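Cas13d (uncultured Ruminococcus sp, PDB 6IV9) binds CRISPR RNA as a CRISPR effector, and probably uses its two HEPN domains to mature that RNA and cleave target RNA. Local coordinates at residues D355-Y360 against E482-S487; K836-D841 against Q857-K862. The protein carries 2 engineered substitutions. All coordinates share one frame; numbering follows the deposited sequence.

Contact 1 of 2, residues D355-Y360 against E482-S487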
# COMPACT_ATOMS: atom_id res chain seq x y z
N ASP A 355 17.23 11.57 -29.01
CA ASP A 355 17.60 10.64 -27.92
C ASP A 355 17.14 11.21 -26.58
O ASP A 355 16.61 10.47 -25.80
CB ASP A 355 19.11 10.49 -27.88
CG ASP A 355 19.53 9.14 -27.35
OD1 ASP A 355 18.72 8.23 -27.44
OD2 ASP A 355 20.65 9.04 -26.86
N ILE A 356 17.35 12.49 -26.37
CA ILE A 356 16.96 13.15 -25.10
C ILE A 356 15.44 13.07 -24.95
O ILE A 356 14.99 12.81 -23.87
CB ILE A 356 17.48 14.60 -25.09
CG1 ILE A 356 18.99 14.62 -24.93
CG2 ILE A 356 16.79 15.43 -24.03
CD1 ILE A 356 19.61 15.94 -25.22
N ILE A 357 14.71 13.29 -26.03
CA ILE A 357 13.23 13.26 -25.97
C ILE A 357 12.77 11.86 -25.59
O ILE A 357 11.90 11.74 -24.76
CB ILE A 357 12.63 13.76 -27.29
CG1 ILE A 357 12.89 15.26 -27.47
CG2 ILE A 357 11.16 13.44 -27.37
CD1 ILE A 357 12.64 15.78 -28.86
N ARG A 358 13.36 10.83 -26.19
CA ARG A 358 12.97 9.45 -25.86
C ARG A 358 13.32 9.15 -24.40
O ARG A 358 12.51 8.55 -23.72
CB ARG A 358 13.58 8.49 -26.88
CG ARG A 358 12.99 8.68 -28.27
CD ARG A 358 13.35 7.58 -29.24
NE ARG A 358 14.78 7.51 -29.42
CZ ARG A 358 15.41 7.92 -30.51
NH1 ARG A 358 14.74 8.39 -31.54
NH2 ARG A 358 16.72 7.86 -30.56
N LEU A 359 14.50 9.57 -23.96
CA LEU A 359 14.91 9.33 -22.55
C LEU A 359 13.96 10.06 -21.60
O LEU A 359 13.67 9.53 -20.57
CB LEU A 359 16.35 9.77 -22.36
CG LEU A 359 17.41 8.80 -22.88
CD1 LEU A 359 18.75 9.48 -23.02
CD2 LEU A 359 17.52 7.59 -21.98
N TYR A 360 13.56 11.27 -21.95
CA TYR A 360 12.65 12.06 -21.09
C TYR A 360 11.29 11.39 -20.98
O TYR A 360 10.73 11.36 -19.91
CB TYR A 360 12.60 13.53 -21.50
CG TYR A 360 12.04 14.40 -20.42
CD1 TYR A 360 12.82 14.78 -19.35
CD2 TYR A 360 10.72 14.80 -20.43
CE1 TYR A 360 12.31 15.56 -18.33
CE2 TYR A 360 10.20 15.59 -19.42
CZ TYR A 360 11.00 15.97 -18.37
OH TYR A 360 10.50 16.75 -17.38
N GLU A 482 6.06 15.04 -32.91
CA GLU A 482 5.47 14.22 -31.83
C GLU A 482 5.64 12.73 -32.16
O GLU A 482 5.75 11.93 -31.25
CB GLU A 482 4.00 14.57 -31.63
CG GLU A 482 3.37 13.90 -30.43
CD GLU A 482 4.07 14.10 -29.10
OE1 GLU A 482 4.72 15.14 -28.92
OE2 GLU A 482 3.96 13.21 -28.26
N LYS A 483 5.77 12.41 -33.45
CA LYS A 483 5.87 11.02 -33.97
C LYS A 483 7.21 10.38 -33.59
O LYS A 483 7.32 9.18 -33.68
CB LYS A 483 5.58 10.97 -35.46
CG LYS A 483 4.25 11.59 -35.84
CD LYS A 483 3.48 10.80 -36.85
CE LYS A 483 2.22 11.50 -37.29
NZ LYS A 483 1.83 11.12 -38.67
N ILE A 484 8.13 11.18 -33.05
CA ILE A 484 9.47 10.69 -32.62
C ILE A 484 9.28 9.64 -31.52
O ILE A 484 10.10 8.74 -31.41
CB ILE A 484 10.28 11.88 -32.09
CG1 ILE A 484 10.88 12.71 -33.22
CG2 ILE A 484 11.33 11.43 -31.11
CD1 ILE A 484 11.49 14.00 -32.73
N LEU A 485 8.22 9.79 -30.74
CA LEU A 485 7.94 8.93 -29.57
C LEU A 485 7.01 7.77 -29.91
O LEU A 485 6.73 7.02 -29.03
CB LEU A 485 7.31 9.79 -28.48
CG LEU A 485 8.25 10.80 -27.83
CD1 LEU A 485 7.49 11.72 -26.91
CD2 LEU A 485 9.37 10.10 -27.10
N ASP A 486 6.66 7.58 -31.18
CA ASP A 486 5.69 6.51 -31.52
C ASP A 486 6.21 5.15 -31.05
O ASP A 486 5.40 4.32 -30.68
CB ASP A 486 5.35 6.51 -33.00
CG ASP A 486 4.27 7.50 -33.37
OD1 ASP A 486 3.71 8.11 -32.47
OD2 ASP A 486 4.00 7.64 -34.57
N SER A 487 7.51 4.92 -31.15
CA SER A 487 8.11 3.64 -30.72
C SER A 487 8.15 3.48 -29.19
O SER A 487 8.29 2.36 -28.76
CB SER A 487 9.46 3.42 -31.33
OG SER A 487 10.33 4.48 -31.03
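Arg-358 brings a flat group to this contact but touches Leu-485 with its aliphatic part. On one face of the guanidinium, toward its rim, the backbone N of Asp-355 sits 4.0 Å above the plane. NH2 of Arg-358 makes a long salt bridge of 3.7 Å to Asp-355 OD1, which lies off the guanidinium plane, one helical turn back. The chain bends at chi3 (-61°), which turns the guanidinium back toward its own helix. The inner part of the chain meets the other segment: CG lies 4.1 Å from CD2 of Leu-485, and CD lies 4.1 Å from the carbonyl O of Ile-484. Helix 353-366 here packs on a short 3-10 turn in the loop between helices 467-475 and 497-505. No hydrogen bond crosses, and the join is mainly apolar. Ile-357 CG2 stands anti to the backbone N and faces the turn. It meets CD2 of Leu-485 at 3.8 Å, the two side chains crossing at about a right angle. The same methyl lies 4.2 Å from Ile-484 CG2. Leu-485 CD2 also rests 3.9 Å from CA of Arg-358, against the helix backbone. With Leu-485 cut back to an alanine, the Ile-357 methyl would probably face a gap and the Arg-358 chain be less firmly backed. Leu-485 also packs on Phe-333 and Ile-334 of helix 333-336. Glu-482 ties the turn to that helix, its carboxylate accepting from the backbone N atoms of Phe-333 and Ile-334, while OE2 also pairs with Lys-489.

Contact 2 of 2, residues K836-D841 against Q857-K862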
# COMPACT_ATOMS: atom_id res chain seq x y z
N LYS A 836 -14.91 8.20 17.38
CA LYS A 836 -15.40 9.39 18.12
C LYS A 836 -16.16 8.95 19.37
O LYS A 836 -16.09 9.61 20.37
CB LYS A 836 -16.23 10.29 17.22
CG LYS A 836 -16.89 11.47 17.90
CD LYS A 836 -18.27 11.16 18.34
CE LYS A 836 -18.94 12.27 19.10
NZ LYS A 836 -20.40 12.03 19.22
N GLU A 837 -16.84 7.82 19.28
CA GLU A 837 -17.66 7.31 20.40
C GLU A 837 -16.79 6.95 21.61
O GLU A 837 -17.24 7.19 22.71
CB GLU A 837 -18.50 6.16 19.86
CG GLU A 837 -19.65 5.79 20.75
CD GLU A 837 -20.82 6.75 20.81
OE1 GLU A 837 -21.61 6.61 21.75
OE2 GLU A 837 -20.94 7.60 19.94
N TYR A 838 -15.61 6.36 21.42
CA TYR A 838 -14.84 5.87 22.59
C TYR A 838 -13.46 6.48 22.77
O TYR A 838 -12.93 6.37 23.84
CB TYR A 838 -14.67 4.36 22.48
CG TYR A 838 -15.97 3.62 22.32
CD1 TYR A 838 -16.90 3.62 23.34
CD2 TYR A 838 -16.28 2.97 21.14
CE1 TYR A 838 -18.11 2.97 23.20
CE2 TYR A 838 -17.48 2.31 21.00
CZ TYR A 838 -18.40 2.32 22.03
OH TYR A 838 -19.59 1.69 21.91
N ILE A 839 -12.90 7.16 21.77
CA ILE A 839 -11.51 7.66 21.92
C ILE A 839 -11.40 8.62 23.10
O ILE A 839 -10.37 8.64 23.71
CB ILE A 839 -10.94 8.25 20.63
CG1 ILE A 839 -9.42 8.32 20.67
CG2 ILE A 839 -11.56 9.60 20.31
CD1 ILE A 839 -8.80 8.53 19.33
N GLY A 840 -12.47 9.35 23.39
CA GLY A 840 -12.52 10.34 24.48
C GLY A 840 -12.37 9.71 25.85
O GLY A 840 -11.99 10.43 26.76
N ASP A 841 -12.66 8.41 25.98
CA ASP A 841 -12.61 7.70 27.29
C ASP A 841 -11.21 7.18 27.62
O ASP A 841 -11.06 6.68 28.70
CB ASP A 841 -13.62 6.56 27.33
CG ASP A 841 -15.05 7.05 27.33
OD1 ASP A 841 -15.25 8.23 27.61
OD2 ASP A 841 -15.95 6.27 27.04
N GLN A 857 -12.18 -3.04 22.01
CA GLN A 857 -12.74 -3.70 23.21
C GLN A 857 -14.07 -3.04 23.61
O GLN A 857 -14.96 -3.74 24.00
CB GLN A 857 -11.67 -3.77 24.30
CG GLN A 857 -10.55 -4.72 23.94
CD GLN A 857 -9.38 -4.75 24.89
OE1 GLN A 857 -9.44 -4.22 25.99
NE2 GLN A 857 -8.31 -5.38 24.46
N ARG A 858 -14.16 -1.73 23.51
CA ARG A 858 -15.43 -1.05 23.82
C ARG A 858 -16.50 -1.50 22.83
O ARG A 858 -17.61 -1.70 23.24
CB ARG A 858 -15.24 0.47 23.80
CG ARG A 858 -14.43 0.99 24.98
CD ARG A 858 -15.13 0.81 26.31
NE ARG A 858 -16.47 1.33 26.28
CZ ARG A 858 -16.80 2.58 26.55
NH1 ARG A 858 -15.87 3.46 26.87
NH2 ARG A 858 -18.05 2.95 26.50
N CYS A 859 -16.16 -1.61 21.55
CA CYS A 859 -17.13 -2.05 20.53
C CYS A 859 -17.56 -3.49 20.81
O CYS A 859 -18.71 -3.79 20.64
CB CYS A 859 -16.53 -2.00 19.14
SG CYS A 859 -16.15 -0.34 18.51
N ILE A 860 -16.62 -4.35 21.17
CA ILE A 860 -16.95 -5.79 21.42
C ILE A 860 -17.87 -5.94 22.63
O ILE A 860 -18.75 -6.76 22.58
CB ILE A 860 -15.67 -6.62 21.60
CG1 ILE A 860 -14.79 -6.62 20.36
CG2 ILE A 860 -16.01 -8.03 22.04
CD1 ILE A 860 -15.26 -7.52 19.29
N THR A 861 -17.61 -5.18 23.69
CA THR A 861 -18.36 -5.33 24.96
C THR A 861 -19.64 -4.49 24.98
O THR A 861 -20.35 -4.61 25.94
CB THR A 861 -17.47 -4.99 26.15
OG1 THR A 861 -17.04 -3.64 25.99
CG2 THR A 861 -16.29 -5.92 26.26
N LYS A 862 -19.89 -3.68 23.98
CA LYS A 862 -21.12 -2.87 23.97
C LYS A 862 -22.32 -3.81 24.06
O LYS A 862 -22.40 -4.74 23.28
CB LYS A 862 -21.17 -2.03 22.70
CG LYS A 862 -22.29 -1.01 22.65
CD LYS A 862 -22.62 -0.61 21.25
CE LYS A 862 -23.73 0.41 21.21
NZ LYS A 862 -23.95 1.04 22.53
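Arg-858 reaches across from helix 848-861 to Asp-841 and Tyr-838, joining two helices that follow one another near the C-terminal end, probably within the second HEPN domain. NH1 of Arg-858 donates to Asp-841 OD2 at 2.8 Å, with an N-H...O angle of 156°. It is a one-point salt bridge that uses the anti lone pair, and the carboxylate and guanidinium are nearly coplanar. NH1 is also hydrogen-bonded to the OH of Tyr-854. Bends at chi2 (-66°) and chi3 fold the arginine over the Tyr-838 ring. Arg-858 CB makes a CH-pi contact 3.6 Å from the centroid of the Tyr-838 ring, close to the normal. Further out, Arg-858 NH2 comes within 3.3 Å of Tyr-838 CE1, with the guanidinium and ring planes 60° apart. Glu-837 CG covers the opposite ring face, near the rim. Gln-857 O takes two donors, Thr-861 N at 3.0 Å and Thr-861 OG1 at 2.9 Å, from opposite faces of its plane. Gln-857 OE1 accepts from the backbone N of Thr-886. Cys-859 SG approaches the ring obliquely, 3.9 Å from Tyr-838 CE2. The hydroxyl O of Tyr-838 lies against the Lys-862 chain, 3.9 Å from CD.

Contacts 1 and 2 lie on opposite sides of the chain's centre. Their own centres are 58 Å apart, and their nearest atoms about 42 Å. They follow one another along the chain, contact 1 closing before contact 2 opens. Contact 1 sits beside the bound RNA, its nearest atom about 4 Å away, and Tyr-360 packs on a phosphate. Contact 2 is about 14 Å from the RNA at its nearest atom. Neither includes Arg-137 or Glu-140, which belong to a magnesium site. The two differ in chemistry: an apolar join across 121 intervening residues in contact 1, and a salt bridge with ring packing across 15 residues in contact 2.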